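Local coordinates for uric acid degradation bifunctional protein PucL (Bacillus subtilis, PDB 6A4M), which probably catalyses the oxidation of urate by molecular oxygen, as the urate oxidase portion of a bifunctional enzyme of uric acid degradation, at residues E275-P278 / K283-T286; I153-Q158 / E205-S210; G6-Y11 / S67-I72; R225-T230 / G248-A253; K16-V21 / S27-R32. One frame throughout, in Å; residues are numbered along the deposited sequence.

Contact 1 of 5, residues E275-P278 / K283-T286; sequences EEIP and KVYT
The CA atoms of E275 and K283 lie 5.6 Å apart, the closest such pair of the two segments, where the irregular segment 275-278 leaves strand 271-274 and the chain returns into strand 284-286. Their side chains lie next to each other and point the same way. K283 is extended beyond CG, so its methylenes run past the backbone carbonyl of E275, with K283 CG 3.5 Å from E275 O. E275 sends its CB away from the other segment and sets CG anti to the backbone N (chi1 -163°); the bend at chi2 (72°) then brings the carboxylate back to the ammonium group. The result is a salt bridge and hydrogen bond in which K283 NZ meets E275 OE2 at 3.1 Å, nearly in line with the C-O bond. E276 OE1, 7.0 Å from K283 NZ, can add at most a weak, longer-range attraction. A second, apolar touch is made by I277: the end of its side chain reaches over the backbone of K283, with I277 CD1 3.9 Å from K283 CA, and continues to V284, where I277 CD1 lies 4.2 Å from V284 CG2. V284 and T286 are hydrogen-bonded through their backbones to strand 271-274. The whole lies at the surface, about 36 Å from the centre of the chain, and the geometry is that of the base of the connecting loop in a two-stranded antiparallel beta hairpin.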
# COMPACT_ATOMS: atom_id res chain seq x y z
N GLU A 275 9.73 -26.97 -24.26
CA GLU A 275 8.86 -26.15 -25.10
C GLU A 275 7.56 -26.86 -25.50
O GLU A 275 6.52 -26.22 -25.62
CB GLU A 275 9.62 -25.70 -26.36
CG GLU A 275 9.00 -24.54 -27.12
CD GLU A 275 9.15 -23.21 -26.41
OE1 GLU A 275 10.29 -22.85 -26.04
OE2 GLU A 275 8.12 -22.51 -26.23
N GLU A 276 7.64 -28.18 -25.70
CA GLU A 276 6.53 -28.97 -26.26
C GLU A 276 6.27 -30.22 -25.41
O GLU A 276 7.18 -31.00 -25.16
CB GLU A 276 6.89 -29.41 -27.69
CG GLU A 276 5.74 -29.30 -28.68
CD GLU A 276 5.49 -27.88 -29.14
OE1 GLU A 276 6.47 -27.18 -29.49
OE2 GLU A 276 4.32 -27.46 -29.17
N ILE A 277 5.02 -30.39 -24.97
CA ILE A 277 4.59 -31.58 -24.23
C ILE A 277 3.51 -32.29 -25.06
O ILE A 277 2.48 -31.68 -25.36
CB ILE A 277 4.02 -31.23 -22.83
CG1 ILE A 277 5.02 -30.35 -22.06
CG2 ILE A 277 3.71 -32.50 -22.05
CD1 ILE A 277 4.57 -29.96 -20.66
N PRO A 278 3.75 -33.57 -25.45
CA PRO A 278 2.73 -34.36 -26.14
C PRO A 278 1.43 -34.48 -25.34
O PRO A 278 1.47 -34.78 -24.14
CB PRO A 278 3.39 -35.74 -26.29
CG PRO A 278 4.84 -35.47 -26.28
CD PRO A 278 5.04 -34.28 -25.38
N LYS A 283 3.71 -26.09 -20.79
CA LYS A 283 5.17 -26.15 -20.87
C LYS A 283 5.76 -26.26 -19.47
O LYS A 283 5.06 -26.04 -18.47
CB LYS A 283 5.70 -24.88 -21.54
CG LYS A 283 5.07 -24.58 -22.89
CD LYS A 283 5.71 -23.39 -23.59
CE LYS A 283 4.98 -23.07 -24.89
NZ LYS A 283 5.27 -21.70 -25.37
N VAL A 284 7.05 -26.60 -19.39
CA VAL A 284 7.80 -26.57 -18.14
C VAL A 284 8.83 -25.44 -18.20
O VAL A 284 9.50 -25.26 -19.22
CB VAL A 284 8.50 -27.91 -17.85
CG1 VAL A 284 9.32 -27.85 -16.57
CG2 VAL A 284 7.46 -29.03 -17.76
N TYR A 285 8.95 -24.70 -17.10
CA TYR A 285 9.89 -23.58 -16.97
C TYR A 285 10.73 -23.74 -15.71
O TYR A 285 10.43 -24.58 -14.86
CB TYR A 285 9.15 -22.25 -16.88
CG TYR A 285 8.14 -21.99 -17.96
CD1 TYR A 285 6.82 -22.44 -17.83
CD2 TYR A 285 8.48 -21.28 -19.11
CE1 TYR A 285 5.88 -22.20 -18.81
CE2 TYR A 285 7.54 -21.04 -20.10
CZ TYR A 285 6.24 -21.50 -19.95
OH TYR A 285 5.31 -21.26 -20.92
N THR A 286 11.77 -22.92 -15.59
CA THR A 286 12.60 -22.89 -14.39
C THR A 286 13.03 -21.46 -14.02
O THR A 286 12.82 -20.52 -14.78
CB THR A 286 13.84 -23.80 -14.53
OG1 THR A 286 14.46 -23.96 -13.25
CG2 THR A 286 14.86 -23.24 -15.53

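Contact 2 of 5, residues I153-Q158 / E205-S210; sequences ITITEQ and ENTNDS
I155 and Q158 flank a classic beta bulge in strand 153-169 and meet the loop that follows strand 194-204, both at T207 and Q158 also at S210. T156 and E157 both face K145 of the paired strand 139-148 within the antiparallel sheet characteristic of the T-fold of uricases. The extra residue shifts the usual alternation, which explains why I155 and Q158, three positions apart, both direct their CB atoms at the loop. On the strand side Q158 carries most of the contact. Its CG is anti to the backbone N (chi1 -173°) and the chain stays extended beyond it, delivering the amide between two loop residues. The amide carbon Q158 CD lies 3.1 Å from T207 OG1 and, on the S210 side, Q158 CD is 3.8 Å from S210 CB. With an alanine here the amide would be gone, and T207 OG1 would probably lose its polar neighbour from the strand while a gap opened beside S210. The loop has helical backbone angles from T207 onward; D209 N donates to N206 O at 3.0 Å, and the D209 carboxylate forms a salt bridge with R217. At the other flank of the bulge, the branch methyl I155 CG2 approaches T207 OG1 to 4.2 Å.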
# COMPACT_ATOMS: atom_id res chain seq x y z
N ILE A 153 2.03 24.21 10.16
CA ILE A 153 2.66 22.97 9.72
C ILE A 153 2.26 22.70 8.27
O ILE A 153 1.08 22.69 7.94
CB ILE A 153 2.25 21.78 10.63
CG1 ILE A 153 2.79 22.00 12.06
CG2 ILE A 153 2.77 20.45 10.08
CD1 ILE A 153 2.05 21.24 13.13
N THR A 154 3.27 22.49 7.41
CA THR A 154 3.05 22.24 5.98
C THR A 154 3.50 20.82 5.62
O THR A 154 4.52 20.34 6.12
CB THR A 154 3.77 23.29 5.08
OG1 THR A 154 3.51 23.00 3.70
CG2 THR A 154 5.29 23.32 5.31
N ILE A 155 2.72 20.15 4.77
CA ILE A 155 3.04 18.82 4.27
C ILE A 155 3.88 18.96 3.00
O ILE A 155 3.40 19.48 1.99
CB ILE A 155 1.76 18.00 3.96
CG1 ILE A 155 0.84 17.92 5.19
CG2 ILE A 155 2.12 16.60 3.45
CD1 ILE A 155 1.48 17.33 6.43
N THR A 156 5.13 18.48 3.05
CA THR A 156 6.08 18.62 1.92
C THR A 156 5.98 17.43 0.96
O THR A 156 6.11 17.60 -0.26
CB THR A 156 7.57 18.88 2.35
OG1 THR A 156 8.46 18.13 1.50
CG2 THR A 156 7.88 18.50 3.80
N GLU A 157 5.77 16.23 1.50
CA GLU A 157 5.55 15.03 0.70
C GLU A 157 4.52 14.14 1.38
O GLU A 157 4.46 14.05 2.61
CB GLU A 157 6.86 14.26 0.51
CG GLU A 157 6.76 13.09 -0.46
CD GLU A 157 8.10 12.43 -0.75
OE1 GLU A 157 8.99 12.45 0.14
OE2 GLU A 157 8.25 11.87 -1.86
N GLN A 158 3.70 13.48 0.56
CA GLN A 158 2.76 12.47 1.04
C GLN A 158 2.37 11.53 -0.09
O GLN A 158 1.90 11.98 -1.13
CB GLN A 158 1.50 13.12 1.61
CG GLN A 158 0.55 12.13 2.28
CD GLN A 158 -0.90 12.54 2.24
OE1 GLN A 158 -1.54 12.66 3.28
NE2 GLN A 158 -1.43 12.77 1.04
N GLU A 205 -4.62 14.86 -4.64
CA GLU A 205 -4.71 16.30 -4.88
C GLU A 205 -4.96 17.01 -3.55
O GLU A 205 -4.30 17.99 -3.22
CB GLU A 205 -5.85 16.61 -5.87
CG GLU A 205 -5.83 18.03 -6.43
CD GLU A 205 -7.16 18.46 -7.03
OE1 GLU A 205 -7.99 17.60 -7.39
OE2 GLU A 205 -7.38 19.69 -7.15
N ASN A 206 -5.93 16.49 -2.80
CA ASN A 206 -6.28 17.00 -1.47
C ASN A 206 -5.76 16.05 -0.41
O ASN A 206 -6.22 14.91 -0.29
CB ASN A 206 -7.80 17.17 -1.38
CG ASN A 206 -8.31 18.35 -2.20
OD1 ASN A 206 -7.67 19.40 -2.26
ND2 ASN A 206 -9.47 18.18 -2.83
N THR A 207 -4.80 16.53 0.38
CA THR A 207 -4.03 15.68 1.30
C THR A 207 -4.87 15.10 2.46
O THR A 207 -4.55 14.04 3.00
CB THR A 207 -2.76 16.43 1.79
OG1 THR A 207 -1.70 15.50 2.04
CG2 THR A 207 -3.03 17.26 3.05
N ASN A 208 -5.95 15.80 2.83
CA ASN A 208 -6.94 15.31 3.80
C ASN A 208 -7.75 14.09 3.35
O ASN A 208 -8.24 13.33 4.19
CB ASN A 208 -7.93 16.44 4.19
CG ASN A 208 -7.29 17.51 5.06
OD1 ASN A 208 -6.09 17.49 5.36
ND2 ASN A 208 -8.11 18.47 5.49
N ASP A 209 -7.89 13.89 2.04
CA ASP A 209 -8.58 12.71 1.49
C ASP A 209 -7.86 11.40 1.81
O ASP A 209 -8.48 10.34 1.80
CB ASP A 209 -8.74 12.82 -0.03
CG ASP A 209 -9.60 14.00 -0.46
OD1 ASP A 209 -10.11 14.75 0.40
OD2 ASP A 209 -9.76 14.19 -1.68
N SER A 210 -6.56 11.49 2.08
CA SER A 210 -5.74 10.34 2.45
C SER A 210 -6.08 9.69 3.80
O SER A 210 -5.78 8.52 3.99
CB SER A 210 -4.26 10.76 2.46
OG SER A 210 -3.42 9.63 2.61

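Contact 3 of 5, residues G6-Y11 / S67-I72; sequences GNVFAY and SMKNFI
V8, K69 and I72 meet through aliphatic carbons alone, and the flat groups of the two segments are turned to other neighbours. The F9 and Y11 rings, which alternate along the strand with V8 and A10, both touch I112 of strand 104-121. The F71 ring stacks with the rings of H75 and F95, the latter on helix 84-98. The N70 amide belongs to the helix itself: its OD1 accepts from K69 NZ at 3.0 Å, with a C=O...N angle of 152° and the donor tilted 22° from the carbonyl plane. Bends late in the K69 chain turn the ammonium back to its own helix, where the bond to N70 holds it, whereas its root stays near the strand. Across the contact one methyl does the touching. V8 CG1 is anti to the backbone N (chi1 -179°), and this rotation sets it between two helix side chains: V8 CG1 is 4.1 Å from I72 CG2, and on the K69 side V8 CG1 lies 4.3 Å from K69 CG. The V8 and I72 side chains cross at a slant, methyl against methyl. V8 CA and K69 CA, the nearest such pair, are 6.4 Å apart, and helix 64-78 packs on the sheet through side chains, the helix-on-sheet layering of the T-fold. Backbone bonds join V8 to V41, on which I72 also rests. Since no hydrogen bond passes between the two segments, what joins them here is the fit and burial of V8 and I72; a weak bond from Q73 of the same helix to F9 O is the polar link nearby, and the ammonium of K69 finds a partner, N70, on its own helix.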
# COMPACT_ATOMS: atom_id res chain seq x y z
N GLY A 6 14.06 3.47 14.02
CA GLY A 6 13.57 2.54 13.00
C GLY A 6 13.12 1.23 13.63
O GLY A 6 13.42 0.97 14.79
N ASN A 7 12.42 0.41 12.84
CA ASN A 7 11.84 -0.87 13.29
C ASN A 7 10.96 -0.72 14.54
O ASN A 7 11.01 -1.55 15.45
CB ASN A 7 12.95 -1.94 13.51
CG ASN A 7 13.37 -2.64 12.22
OD1 ASN A 7 12.79 -2.44 11.16
ND2 ASN A 7 14.39 -3.47 12.33
N VAL A 8 10.15 0.33 14.56
CA VAL A 8 9.20 0.54 15.65
C VAL A 8 7.91 -0.20 15.28
O VAL A 8 7.03 0.36 14.62
CB VAL A 8 8.95 2.03 15.92
CG1 VAL A 8 7.97 2.21 17.08
CG2 VAL A 8 10.27 2.73 16.22
N PHE A 9 7.83 -1.46 15.70
CA PHE A 9 6.63 -2.28 15.51
C PHE A 9 5.56 -1.83 16.50
O PHE A 9 5.85 -1.62 17.68
CB PHE A 9 6.92 -3.76 15.76
CG PHE A 9 7.66 -4.44 14.63
CD1 PHE A 9 9.03 -4.26 14.46
CD2 PHE A 9 6.98 -5.28 13.75
CE1 PHE A 9 9.71 -4.90 13.43
CE2 PHE A 9 7.66 -5.93 12.72
CZ PHE A 9 9.03 -5.74 12.56
N ALA A 10 4.34 -1.70 16.01
CA ALA A 10 3.19 -1.38 16.84
C ALA A 10 1.97 -2.12 16.33
O ALA A 10 1.60 -1.98 15.16
CB ALA A 10 2.95 0.12 16.85
N TYR A 11 1.35 -2.93 17.19
CA TYR A 11 0.12 -3.65 16.87
C TYR A 11 -1.03 -3.07 17.69
O TYR A 11 -0.90 -2.90 18.90
CB TYR A 11 0.27 -5.14 17.18
CG TYR A 11 1.41 -5.80 16.44
CD1 TYR A 11 1.26 -6.22 15.12
CD2 TYR A 11 2.64 -6.00 17.06
CE1 TYR A 11 2.30 -6.82 14.43
CE2 TYR A 11 3.69 -6.60 16.38
CZ TYR A 11 3.52 -7.01 15.07
OH TYR A 11 4.56 -7.60 14.38
N SER A 67 12.28 7.97 23.61
CA SER A 67 11.07 8.80 23.75
C SER A 67 10.24 8.78 22.47
O SER A 67 9.02 8.65 22.54
CB SER A 67 11.44 10.25 24.10
OG SER A 67 12.26 10.29 25.25
N MET A 68 10.91 8.89 21.32
CA MET A 68 10.26 8.77 20.01
C MET A 68 9.49 7.45 19.84
O MET A 68 8.36 7.45 19.34
CB MET A 68 11.29 8.87 18.88
CG MET A 68 11.63 10.29 18.46
SD MET A 68 12.81 10.25 17.10
CE MET A 68 14.22 11.04 17.85
N LYS A 69 10.12 6.35 20.25
CA LYS A 69 9.50 5.02 20.21
C LYS A 69 8.23 5.01 21.06
O LYS A 69 7.17 4.61 20.59
CB LYS A 69 10.48 3.94 20.69
CG LYS A 69 9.89 2.55 20.91
CD LYS A 69 10.91 1.61 21.53
CE LYS A 69 11.06 1.80 23.03
NZ LYS A 69 9.94 1.19 23.80
N ASN A 70 8.37 5.44 22.31
CA ASN A 70 7.24 5.48 23.25
C ASN A 70 6.14 6.44 22.79
O ASN A 70 4.96 6.14 22.95
CB ASN A 70 7.71 5.84 24.67
CG ASN A 70 8.63 4.78 25.27
OD1 ASN A 70 8.61 3.62 24.87
ND2 ASN A 70 9.44 5.18 26.24
N PHE A 71 6.54 7.58 22.22
CA PHE A 71 5.62 8.57 21.66
C PHE A 71 4.76 7.97 20.55
O PHE A 71 3.54 8.15 20.54
CB PHE A 71 6.41 9.77 21.12
CG PHE A 71 5.57 10.96 20.75
CD1 PHE A 71 4.99 11.06 19.49
CD2 PHE A 71 5.39 12.00 21.65
CE1 PHE A 71 4.22 12.17 19.14
CE2 PHE A 71 4.63 13.11 21.31
CZ PHE A 71 4.05 13.19 20.05
N ILE A 72 5.41 7.27 19.62
CA ILE A 72 4.73 6.59 18.51
C ILE A 72 3.75 5.53 19.01
O ILE A 72 2.60 5.49 18.56
CB ILE A 72 5.75 5.97 17.51
CG1 ILE A 72 6.47 7.09 16.74
CG2 ILE A 72 5.09 5.01 16.53
CD1 ILE A 72 7.82 6.70 16.19

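Contact 4 of 5, residues R225-T230 / G248-A253; sequences RDLAST and GCRILA
L227 and I251 mark the closest backbone approach of two helical segments, with their CA atoms 7.1 Å apart. Both segments are internal to longer helices, 221-233 and 240-254, and no hydrogen bond joins them. L227 points its CB at the second helix and forks over it, each methyl going to a different residue. One branch packs against the isoleucine, L227 CD1 lying 3.9 Å from I251 CG1; the same methyl also approaches the helix backbone, with L227 CD1 4.2 Å from I251 CA. The other branch, L227 CD2, rests on the CG methylene of R250, and the leucine crosses both neighbours at a slant. In R250, CG is anti to the backbone N (chi1 -169°), while bends at chi2 and chi3 carry the guanidinium away from the leucine to a salt bridge between NH2 and E234. Only the aliphatic root of the arginine therefore serves the helix-helix interface. I251 continues the apolar layer to L258 and V261 of strand 258-267, and R225 of helix 221-233 touches I162 and L165 of strand 153-169, so both helices are seated on the antiparallel sheet, the layered arrangement of the T-fold found in uricases. Within the first helix, hydroxyls turn back onto the main chain: T230 OG1 donates to L227 O at 2.8 Å, and S229 OG donates to D226 O at 3.1 Å. A salt bridge between neighbours joins R225 NE to D226 OD1 at 2.8 Å, weak as a hydrogen bond.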
# COMPACT_ATOMS: atom_id res chain seq x y z
N ARG A 225 -4.80 -2.62 -5.84
CA ARG A 225 -4.30 -3.98 -6.07
C ARG A 225 -5.20 -4.78 -7.02
O ARG A 225 -4.71 -5.39 -7.97
CB ARG A 225 -4.16 -4.69 -4.72
CG ARG A 225 -3.58 -6.09 -4.75
CD ARG A 225 -4.64 -7.18 -4.74
NE ARG A 225 -5.67 -6.97 -3.72
CZ ARG A 225 -5.56 -7.25 -2.42
NH1 ARG A 225 -4.44 -7.78 -1.92
NH2 ARG A 225 -6.58 -6.99 -1.61
N ASP A 226 -6.50 -4.77 -6.76
CA ASP A 226 -7.46 -5.50 -7.59
C ASP A 226 -7.60 -4.88 -8.98
O ASP A 226 -7.71 -5.59 -9.98
CB ASP A 226 -8.83 -5.59 -6.92
CG ASP A 226 -8.82 -6.43 -5.65
OD1 ASP A 226 -7.90 -7.26 -5.46
OD2 ASP A 226 -9.75 -6.26 -4.83
N LEU A 227 -7.61 -3.55 -9.05
CA LEU A 227 -7.54 -2.83 -10.33
C LEU A 227 -6.36 -3.30 -11.18
O LEU A 227 -6.51 -3.54 -12.38
CB LEU A 227 -7.43 -1.31 -10.12
CG LEU A 227 -8.74 -0.52 -10.19
CD1 LEU A 227 -8.55 0.88 -9.63
CD2 LEU A 227 -9.23 -0.45 -11.64
N ALA A 228 -5.20 -3.41 -10.54
CA ALA A 228 -3.97 -3.84 -11.21
C ALA A 228 -4.06 -5.24 -11.82
O ALA A 228 -3.44 -5.49 -12.85
CB ALA A 228 -2.78 -3.76 -10.25
N SER A 229 -4.81 -6.14 -11.18
CA SER A 229 -5.00 -7.50 -11.69
C SER A 229 -6.14 -7.62 -12.72
O SER A 229 -6.09 -8.52 -13.56
CB SER A 229 -5.21 -8.50 -10.55
OG SER A 229 -6.50 -8.39 -9.98
N THR A 230 -7.15 -6.74 -12.66
CA THR A 230 -8.24 -6.73 -13.66
C THR A 230 -7.74 -6.20 -15.00
O THR A 230 -8.03 -6.77 -16.04
CB THR A 230 -9.45 -5.88 -13.22
OG1 THR A 230 -9.04 -4.52 -12.99
CG2 THR A 230 -10.11 -6.45 -11.97
N GLY A 248 -2.17 2.65 -14.50
CA GLY A 248 -2.14 4.03 -14.03
C GLY A 248 -3.34 4.84 -14.46
O GLY A 248 -4.02 5.45 -13.63
N CYS A 249 -3.61 4.84 -15.77
CA CYS A 249 -4.77 5.54 -16.34
C CYS A 249 -6.09 5.06 -15.72
O CYS A 249 -6.96 5.87 -15.41
CB CYS A 249 -4.82 5.39 -17.87
SG CYS A 249 -3.57 6.37 -18.76
N ARG A 250 -6.22 3.75 -15.54
CA ARG A 250 -7.43 3.17 -14.95
C ARG A 250 -7.62 3.59 -13.49
O ARG A 250 -8.75 3.86 -13.07
CB ARG A 250 -7.41 1.64 -15.06
CG ARG A 250 -8.73 0.97 -14.71
CD ARG A 250 -9.78 1.10 -15.81
NE ARG A 250 -9.86 -0.13 -16.60
CZ ARG A 250 -9.21 -0.38 -17.74
NH1 ARG A 250 -8.39 0.51 -18.31
NH2 ARG A 250 -9.39 -1.55 -18.33
N ILE A 251 -6.53 3.63 -12.72
CA ILE A 251 -6.57 4.11 -11.33
C ILE A 251 -6.98 5.59 -11.27
O ILE A 251 -7.81 5.97 -10.44
CB ILE A 251 -5.22 3.88 -10.60
CG1 ILE A 251 -4.98 2.38 -10.37
CG2 ILE A 251 -5.17 4.62 -9.26
CD1 ILE A 251 -3.53 2.01 -10.14
N LEU A 252 -6.41 6.41 -12.15
CA LEU A 252 -6.76 7.83 -12.23
C LEU A 252 -8.21 8.04 -12.66
O LEU A 252 -8.88 8.93 -12.13
CB LEU A 252 -5.82 8.57 -13.18
CG LEU A 252 -4.37 8.72 -12.71
CD1 LEU A 252 -3.51 9.25 -13.84
CD2 LEU A 252 -4.26 9.62 -11.49
N ALA A 253 -8.68 7.24 -13.61
CA ALA A 253 -10.08 7.28 -14.05
C ALA A 253 -11.04 6.93 -12.91
O ALA A 253 -12.04 7.63 -12.69
CB ALA A 253 -10.30 6.33 -15.23

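Contact 5 of 5, residues K16-V21 / S27-R32; sequences KPLTGV and SSFAGR
The loop joining strands 3-13 and 36-45 folds back on itself through a single antiparallel bridge, the hydrogen-bonded pair L18 and R32. L18 N donates to R32 O at 2.8 Å, and R32 N returns a bond to L18 O at 2.9 Å; the second is the straighter (N-H...O 154°) and uses a lone pair in the carbonyl plane. Side chains then fill the bend beside the bridge. L18 CD2 lies over one face of the R32 guanidinium, 3.8 Å above the plane and offset toward the rim. The same methyl L18 CD2 also meets the edge of the F29 ring, 4.2 Å from F29 CZ. The guanidinium is fixed in place by partners beyond the loop, E222 through a salt bridge and the Y218 hydroxyl through a hydrogen bond. F29 has CG anti to the backbone N (chi1 -177°), which folds its ring back against its own chain: G31 N sits 3.6 Å above the ring plane, over its centre, and R32 CG lies at the edge. V21 closes in obliquely, with V21 CG2 4.0 Å from F29 CE2, and the same methyl packs against the peptide between A30 and G31. G31, with a positive phi of 120°, has a conformation suited to glycine; a CB there would run into L18 O. If F29 were a serine, V21 and L18 would probably lose their common apolar surface, and a gap would be likely to open beside the G31 peptide. The arrangement is typical of an isolated beta bridge pinning a long irregular connection between two antiparallel strands.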
# COMPACT_ATOMS: atom_id res chain seq x y z
N LYS A 16 -10.72 1.79 15.19
CA LYS A 16 -12.02 2.17 14.62
C LYS A 16 -12.16 1.59 13.21
O LYS A 16 -11.27 1.79 12.38
CB LYS A 16 -12.17 3.70 14.57
CG LYS A 16 -13.60 4.16 14.35
CD LYS A 16 -13.67 5.61 13.90
CE LYS A 16 -15.11 6.07 13.76
NZ LYS A 16 -15.26 7.16 12.75
N PRO A 17 -13.26 0.86 12.93
CA PRO A 17 -13.43 0.27 11.59
C PRO A 17 -13.52 1.30 10.46
O PRO A 17 -14.13 2.35 10.65
CB PRO A 17 -14.75 -0.50 11.69
CG PRO A 17 -14.97 -0.73 13.15
CD PRO A 17 -14.33 0.43 13.85
N LEU A 18 -12.91 1.00 9.32
CA LEU A 18 -13.08 1.81 8.11
C LEU A 18 -14.37 1.37 7.42
O LEU A 18 -14.44 0.25 6.89
CB LEU A 18 -11.87 1.66 7.17
CG LEU A 18 -11.90 2.37 5.81
CD1 LEU A 18 -12.16 3.86 5.95
CD2 LEU A 18 -10.58 2.13 5.08
N THR A 19 -15.38 2.23 7.46
CA THR A 19 -16.70 1.94 6.88
C THR A 19 -17.16 3.11 6.01
O THR A 19 -16.61 4.21 6.09
CB THR A 19 -17.75 1.69 7.98
OG1 THR A 19 -17.81 2.82 8.86
CG2 THR A 19 -17.39 0.45 8.79
N GLY A 20 -18.17 2.85 5.18
CA GLY A 20 -18.72 3.86 4.28
C GLY A 20 -17.81 4.27 3.13
O GLY A 20 -17.91 5.39 2.63
N VAL A 21 -16.94 3.36 2.70
CA VAL A 21 -16.03 3.61 1.57
C VAL A 21 -16.79 3.58 0.23
O VAL A 21 -17.86 2.99 0.14
CB VAL A 21 -14.84 2.61 1.51
CG1 VAL A 21 -14.06 2.63 2.82
CG2 VAL A 21 -15.30 1.19 1.17
N SER A 27 -13.27 -4.25 -7.63
CA SER A 27 -12.83 -4.72 -6.31
C SER A 27 -14.00 -4.93 -5.36
O SER A 27 -14.87 -4.06 -5.26
CB SER A 27 -11.85 -3.71 -5.70
OG SER A 27 -11.31 -4.17 -4.47
N SER A 28 -14.00 -6.05 -4.66
CA SER A 28 -15.01 -6.34 -3.64
C SER A 28 -14.79 -5.57 -2.33
O SER A 28 -15.62 -5.68 -1.43
CB SER A 28 -15.07 -7.85 -3.34
OG SER A 28 -14.06 -8.24 -2.43
N PHE A 29 -13.68 -4.84 -2.21
CA PHE A 29 -13.37 -4.05 -1.01
C PHE A 29 -14.56 -3.18 -0.59
O PHE A 29 -15.04 -2.36 -1.37
CB PHE A 29 -12.14 -3.16 -1.24
CG PHE A 29 -11.73 -2.37 -0.02
CD1 PHE A 29 -11.10 -3.00 1.04
CD2 PHE A 29 -11.99 -1.00 0.06
CE1 PHE A 29 -10.74 -2.28 2.17
CE2 PHE A 29 -11.63 -0.28 1.19
CZ PHE A 29 -11.00 -0.92 2.25
N ALA A 30 -15.03 -3.40 0.64
CA ALA A 30 -16.16 -2.65 1.20
C ALA A 30 -15.83 -2.05 2.58
O ALA A 30 -16.74 -1.74 3.35
CB ALA A 30 -17.37 -3.57 1.30
N GLY A 31 -14.53 -1.88 2.86
CA GLY A 31 -14.07 -1.37 4.15
C GLY A 31 -13.16 -2.35 4.87
O GLY A 31 -12.83 -3.41 4.33
N ARG A 32 -12.76 -1.97 6.08
CA ARG A 32 -11.89 -2.78 6.93
C ARG A 32 -12.47 -2.82 8.34
O ARG A 32 -12.75 -1.77 8.92
CB ARG A 32 -10.48 -2.18 7.00
CG ARG A 32 -9.72 -2.08 5.69
CD ARG A 32 -8.49 -1.20 5.83
NE ARG A 32 -7.87 -0.87 4.54
CZ ARG A 32 -7.02 0.14 4.32
NH1 ARG A 32 -6.65 0.98 5.30
NH2 ARG A 32 -6.53 0.33 3.10

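Contacts 3 and 4 are the buried ones, both made by aliphatic carbons, those of a lysine and an arginine included, without hydrogen bonds between segments; one joins helix to strand, the other helix to helix. Contacts 2 and 5 are partly buried and mix polar with apolar groups, contact 5 alone having backbone bonds across. Contact 1, at the surface, pairs a salt bridge with a small apolar touch, its centre about 50 Å from that of contact 3, on the opposite side of the chain's centre. Contacts 2 and 3 reach the same sheet, with nearest atoms about 11 Å apart. Contacts 4 and 5 touch directly: D226 OD2 lies 2.6 Å from S27 OG, probably hydrogen-bonded, tying helix 221-233 to the irregular loop.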